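Long-range contact in glycerol-3-phosphate dehydrogenase [NAD(P)+] (Coxiella burnetii, PDB 3K96), which probably catalyses the NAD(P)H-dependent reduction of dihydroxyacetone phosphate to sn-glycerol 3-phosphate, from which phospholipids are built: residues His30-Leu44 with Leu93-Val107. Residues are numbered along the deposited sequence; the frame is centred on the assembly and turned at random. Where two conformers were deposited one is given.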
loop_
_atom_site.group_PDB
_atom_site.type_symbol
_atom_site.label_atom_id
_atom_site.label_comp_id
_atom_site.label_asym_id
_atom_site.label_seq_id
_atom_site.Cartn_x
_atom_site.Cartn_y
_atom_site.Cartn_z
ATOM N N HIS A 30 6.492 -10.783 37.317
ATOM C CA HIS A 30 7.584 -11.534 36.723
ATOM C C HIS A 30 8.220 -10.845 35.521
ATOM O O HIS A 30 7.558 -10.111 34.799
ATOM C CB HIS A 30 7.105 -12.921 36.320
ATOM C CG HIS A 30 6.511 -13.695 37.449
ATOM N ND1 HIS A 30 7.275 -14.221 38.469
ATOM C CD2 HIS A 30 5.230 -14.040 37.718
ATOM C CE1 HIS A 30 6.487 -14.849 39.324
ATOM N NE2 HIS A 30 5.242 -14.758 38.888
ATOM N N PRO A 31 9.521 -11.085 35.313
ATOM C CA PRO A 31 10.186 -10.503 34.168
ATOM C C PRO A 31 9.801 -11.219 32.890
ATOM O O PRO A 31 9.417 -12.374 32.930
ATOM C CB PRO A 31 11.678 -10.733 34.460
ATOM C CG PRO A 31 11.768 -11.118 35.889
ATOM C CD PRO A 31 10.468 -11.768 36.215
ATOM N N ILE A 32 9.863 -10.520 31.768
ATOM C CA ILE A 32 9.616 -11.146 30.479
ATOM C C ILE A 32 10.976 -11.226 29.800
ATOM O O ILE A 32 11.814 -10.339 29.979
ATOM C CB ILE A 32 8.567 -10.381 29.651
ATOM C CG1 ILE A 32 8.300 -11.107 28.312
ATOM C CG2 ILE A 32 8.987 -8.939 29.450
ATOM C CD1 ILE A 32 7.079 -10.589 27.596
ATOM N N ALA A 33 11.233 -12.312 29.085
ATOM C CA ALA A 33 12.497 -12.466 28.384
ATOM C C ALA A 33 12.291 -12.228 26.888
ATOM O O ALA A 33 11.330 -12.740 26.291
ATOM C CB ALA A 33 13.102 -13.878 28.623
ATOM N N ILE A 34 13.185 -11.431 26.303
ATOM C CA ILE A 34 13.188 -11.194 24.858
ATOM C C ILE A 34 14.474 -11.778 24.286
ATOM O O ILE A 34 15.569 -11.326 24.616
ATOM C CB ILE A 34 13.088 -9.696 24.517
ATOM C CG1 ILE A 34 11.698 -9.175 24.915
ATOM C CG2 ILE A 34 13.374 -9.486 23.042
ATOM C CD1 ILE A 34 11.494 -7.690 24.762
ATOM N N LEU A 35 14.321 -12.793 23.439
ATOM C CA LEU A 35 15.430 -13.494 22.825
ATOM C C LEU A 35 15.643 -12.918 21.423
ATOM O O LEU A 35 14.806 -13.102 20.539
ATOM C CB LEU A 35 15.121 -15.007 22.752
ATOM C CG LEU A 35 14.661 -15.689 24.060
ATOM C CD1 LEU A 35 14.494 -17.213 23.871
ATOM C CD2 LEU A 35 15.596 -15.387 25.241
ATOM N N GLY A 36 16.758 -12.218 21.243
ATOM C CA GLY A 36 17.086 -11.536 19.973
ATOM C C GLY A 36 17.257 -10.048 20.240
ATOM O O GLY A 36 16.276 -9.317 20.479
ATOM N N ALA A 37 18.499 -9.586 20.186
ATOM C CA ALA A 37 18.791 -8.204 20.471
ATOM C C ALA A 37 19.059 -7.394 19.219
ATOM O O ALA A 37 19.955 -6.532 19.187
ATOM C CB ALA A 37 19.953 -8.107 21.458
ATOM N N GLY A 38 18.316 -7.692 18.158
ATOM C CA GLY A 38 18.400 -6.889 16.936
ATOM C C GLY A 38 17.618 -5.599 17.213
ATOM O O GLY A 38 17.178 -5.338 18.364
ATOM N N SER A 39 17.418 -4.804 16.166
ATOM C CA SER A 39 16.696 -3.535 16.281
ATOM C C SER A 39 15.293 -3.732 16.836
ATOM O O SER A 39 14.887 -3.074 17.799
ATOM C CB SER A 39 16.577 -2.868 14.896
ATOM O OG SER A 39 17.851 -2.690 14.296
ATOM N N TRP A 40 14.545 -4.632 16.213
ATOM C CA TRP A 40 13.169 -4.867 16.599
ATOM C C TRP A 40 13.069 -5.452 18.010
ATOM O O TRP A 40 12.288 -4.964 18.822
ATOM C CB TRP A 40 12.452 -5.709 15.532
ATOM C CG TRP A 40 10.962 -5.937 15.753
ATOM C CD1 TRP A 40 10.284 -7.114 15.556
ATOM C CD2 TRP A 40 9.983 -4.994 16.231
ATOM N NE1 TRP A 40 8.956 -6.960 15.871
ATOM C CE2 TRP A 40 8.740 -5.668 16.278
ATOM C CE3 TRP A 40 10.026 -3.647 16.591
ATOM C CZ2 TRP A 40 7.568 -5.044 16.681
ATOM C CZ3 TRP A 40 8.861 -3.038 17.008
ATOM C CH2 TRP A 40 7.651 -3.732 17.054
ATOM N N GLY A 41 13.846 -6.483 18.305
ATOM C CA GLY A 41 13.825 -7.058 19.676
ATOM C C GLY A 41 14.099 -6.029 20.748
ATOM O O GLY A 41 13.431 -5.988 21.788
ATOM N N THR A 42 15.070 -5.157 20.475
ATOM C CA THR A 42 15.461 -4.128 21.418
ATOM C C THR A 42 14.372 -3.059 21.556
ATOM O O THR A 42 14.128 -2.565 22.655
ATOM C CB THR A 42 16.786 -3.468 21.011
ATOM O OG1 THR A 42 17.805 -4.465 20.866
ATOM C CG2 THR A 42 17.227 -2.444 22.056
ATOM N N ALA A 43 13.727 -2.697 20.444
ATOM C CA ALA A 43 12.652 -1.707 20.464
ATOM C C ALA A 43 11.475 -2.228 21.310
ATOM O O ALA A 43 10.891 -1.497 22.091
ATOM C CB ALA A 43 12.183 -1.374 19.022
ATOM N N LEU A 44 11.122 -3.486 21.125
ATOM C CA LEU A 44 10.052 -4.103 21.930
ATOM C C LEU A 44 10.452 -4.092 23.418
ATOM O O LEU A 44 9.618 -3.849 24.307
ATOM C CB LEU A 44 9.783 -5.527 21.452
ATOM C CG LEU A 44 8.938 -5.646 20.185
ATOM C CD1 LEU A 44 9.109 -7.020 19.540
ATOM C CD2 LEU A 44 7.476 -5.306 20.492
ATOM N N LEU A 93 21.500 -18.012 27.958
ATOM C CA LEU A 93 20.110 -18.333 27.694
ATOM C C LEU A 93 19.441 -18.884 28.923
ATOM O O LEU A 93 18.377 -18.419 29.318
ATOM C CB LEU A 93 20.006 -19.346 26.553
ATOM C CG LEU A 93 18.587 -19.611 26.077
ATOM C CD1 LEU A 93 17.980 -18.302 25.560
ATOM C CD2 LEU A 93 18.594 -20.675 25.001
ATOM N N LYS A 94 20.073 -19.880 29.535
ATOM C CA LYS A 94 19.524 -20.498 30.737
ATOM C C LYS A 94 19.253 -19.450 31.809
ATOM O O LYS A 94 18.165 -19.408 32.383
ATOM C CB LYS A 94 20.480 -21.575 31.271
ATOM C CG LYS A 94 19.955 -22.359 32.505
ATOM C CD LYS A 94 20.960 -23.431 32.925
ATOM C CE LYS A 94 20.581 -24.109 34.238
ATOM N NZ LYS A 94 19.302 -24.863 34.141
ATOM N N ALA A 95 20.244 -18.602 32.075
ATOM C CA ALA A 95 20.117 -17.557 33.092
ATOM C C ALA A 95 19.003 -16.583 32.746
ATOM O O ALA A 95 18.284 -16.115 33.614
ATOM C CB ALA A 95 21.419 -16.813 33.228
ATOM N N SER A 96 18.848 -16.273 31.467
ATOM C CA SER A 96 17.822 -15.309 31.074
ATOM C C SER A 96 16.413 -15.869 31.308
ATOM O O SER A 96 15.479 -15.116 31.610
ATOM C CB SER A 96 18.016 -14.868 29.614
ATOM O OG SER A 96 17.739 -15.921 28.711
ATOM N N LEU A 97 16.270 -17.191 31.189
ATOM C CA LEU A 97 14.974 -17.834 31.366
ATOM C C LEU A 97 14.712 -18.344 32.794
ATOM O O LEU A 97 13.622 -18.796 33.093
ATOM C CB LEU A 97 14.811 -18.975 30.363
ATOM C CG LEU A 97 14.862 -18.543 28.884
ATOM C CD1 LEU A 97 14.602 -19.737 28.023
ATOM C CD2 LEU A 97 13.858 -17.437 28.578
ATOM N N GLU A 98 15.698 -18.269 33.678
ATOM C CA GLU A 98 15.484 -18.725 35.065
ATOM C C GLU A 98 14.564 -17.714 35.774
ATOM O O GLU A 98 14.878 -16.540 35.861
ATOM C CB GLU A 98 16.828 -18.878 35.782
ATOM C CG GLU A 98 16.767 -19.592 37.142
ATOM C CD GLU A 98 16.386 -21.066 37.036
ATOM O OE1 GLU A 98 16.732 -21.711 36.012
ATOM O OE2 GLU A 98 15.757 -21.582 37.992
ATOM N N GLY A 99 13.412 -18.176 36.258
ATOM C CA GLY A 99 12.439 -17.298 36.923
ATOM C C GLY A 99 11.521 -16.577 35.931
ATOM O O GLY A 99 10.759 -15.684 36.298
ATOM N N VAL A 100 11.589 -16.975 34.673
ATOM C CA VAL A 100 10.780 -16.360 33.616
ATOM C C VAL A 100 9.966 -17.439 32.932
ATOM O O VAL A 100 10.493 -18.511 32.645
ATOM C CB VAL A 100 11.694 -15.706 32.552
ATOM C CG1 VAL A 100 10.891 -15.309 31.306
ATOM C CG2 VAL A 100 12.439 -14.523 33.161
ATOM N N THR A 101 8.686 -17.188 32.692
ATOM C CA THR A 101 7.886 -18.169 31.956
ATOM C C THR A 101 7.323 -17.625 30.633
ATOM O O THR A 101 6.901 -18.419 29.782
ATOM C CB THR A 101 6.772 -18.721 32.808
ATOM O OG1 THR A 101 5.977 -17.628 33.259
ATOM C CG2 THR A 101 7.357 -19.512 34.005
ATOM N N ASP A 102 7.296 -16.296 30.474
ATOM C CA ASP A 102 6.827 -15.648 29.226
ATOM C C ASP A 102 8.026 -15.210 28.417
ATOM O O ASP A 102 8.839 -14.413 28.882
ATOM C CB ASP A 102 5.924 -14.456 29.511
ATOM C CG ASP A 102 4.547 -14.874 29.985
ATOM O OD1 ASP A 102 4.205 -16.069 29.864
ATOM O OD2 ASP A 102 3.795 -14.001 30.449
ATOM N N ILE A 103 8.120 -15.732 27.196
ATOM C CA ILE A 103 9.259 -15.493 26.324
ATOM C C ILE A 103 8.828 -14.942 24.965
ATOM O O ILE A 103 7.893 -15.451 24.350
ATOM C CB ILE A 103 9.981 -16.824 26.077
ATOM C CG1 ILE A 103 10.237 -17.539 27.420
ATOM C CG2 ILE A 103 11.255 -16.607 25.297
ATOM C CD1 ILE A 103 10.680 -18.974 27.278
ATOM N N LEU A 104 9.537 -13.918 24.503
ATOM C CA LEU A 104 9.248 -13.262 23.223
ATOM C C LEU A 104 10.479 -13.351 22.328
ATOM O O LEU A 104 11.499 -12.711 22.582
ATOM C CB LEU A 104 8.838 -11.812 23.473
ATOM C CG LEU A 104 8.657 -10.898 22.262
ATOM C CD1 LEU A 104 7.649 -11.474 21.243
ATOM C CD2 LEU A 104 8.239 -9.530 22.767
ATOM N N ILE A 105 10.393 -14.192 21.310
ATOM C CA ILE A 105 11.504 -14.432 20.412
ATOM C C ILE A 105 11.472 -13.472 19.217
ATOM O O ILE A 105 10.474 -13.388 18.522
ATOM C CB ILE A 105 11.455 -15.875 19.854
ATOM C CG1 ILE A 105 11.427 -16.904 21.005
ATOM C CG2 ILE A 105 12.617 -16.099 18.902
ATOM C CD1 ILE A 105 11.264 -18.353 20.552
ATOM N N VAL A 106 12.595 -12.800 18.964
ATOM C CA VAL A 106 12.689 -11.839 17.876
ATOM C C VAL A 106 14.040 -11.973 17.148
ATOM O O VAL A 106 14.738 -11.000 16.943
ATOM C CB VAL A 106 12.524 -10.380 18.390
ATOM C CG1 VAL A 106 12.273 -9.446 17.229
ATOM C CG2 VAL A 106 11.350 -10.265 19.376
ATOM N N VAL A 107 14.405 -13.190 16.770
ATOM C CA VAL A 107 15.628 -13.420 16.026
ATOM C C VAL A 107 15.279 -13.563 14.525
ATOM O O VAL A 107 14.114 -13.698 14.158
ATOM C CB VAL A 107 16.339 -14.667 16.552
ATOM C CG1 VAL A 107 16.690 -14.483 18.033
ATOM C CG2 VAL A 107 15.486 -15.909 16.369
HETATM O O HOH W 1 7.377 -14.366 32.645
HETATM O O HOH W 2 15.643 -8.218 17.075
#
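Strands 32-35 and 102-105 pair in parallel through four backbone hydrogen bonds, Ala-33 N to Asp-102 O, Leu-104 N to Ala-33 O, Leu-35 N to Leu-104 O and Val-106 N to Leu-35 O, the last nearly straight at 175°. Water 1 extends the ladder from Pro-31 O to Asp-102 N; beyond its other end, water 2 links Gly-41 N with Val-106 O. On one face of the sheet Leu-35 lays CD1 on Ile-103 CG2 (3.6 Å) and CD2 on Leu-93 CD1 (3.8 Å), its side chain crossing that of Leu-93 at about a right angle. Ala-33 CB touches both Leu-97 CD2 (3.6 Å) and Val-100 CG1 (3.8 Å), which approach from the same side. On the other face Ile-34 and Leu-104 run side by side. Val-106 sets CG1 3.5 Å from Trp-40 CD1, a methyl turned away from its own backbone N (chi1 -166°), while CG2 meets Leu-44 CD1. Gly-36, Gly-38 and Gly-41 fit the GxGxxG strand-turn-helix of a Rossmann fold, and Ser-39 and Trp-40 are predicted to bind NADPH. Strand 55-58 flanks 32-35 on its other edge, 128-131 follows 102-105, and helix 109-119 covers Leu-35, Ile-103 and Ile-105.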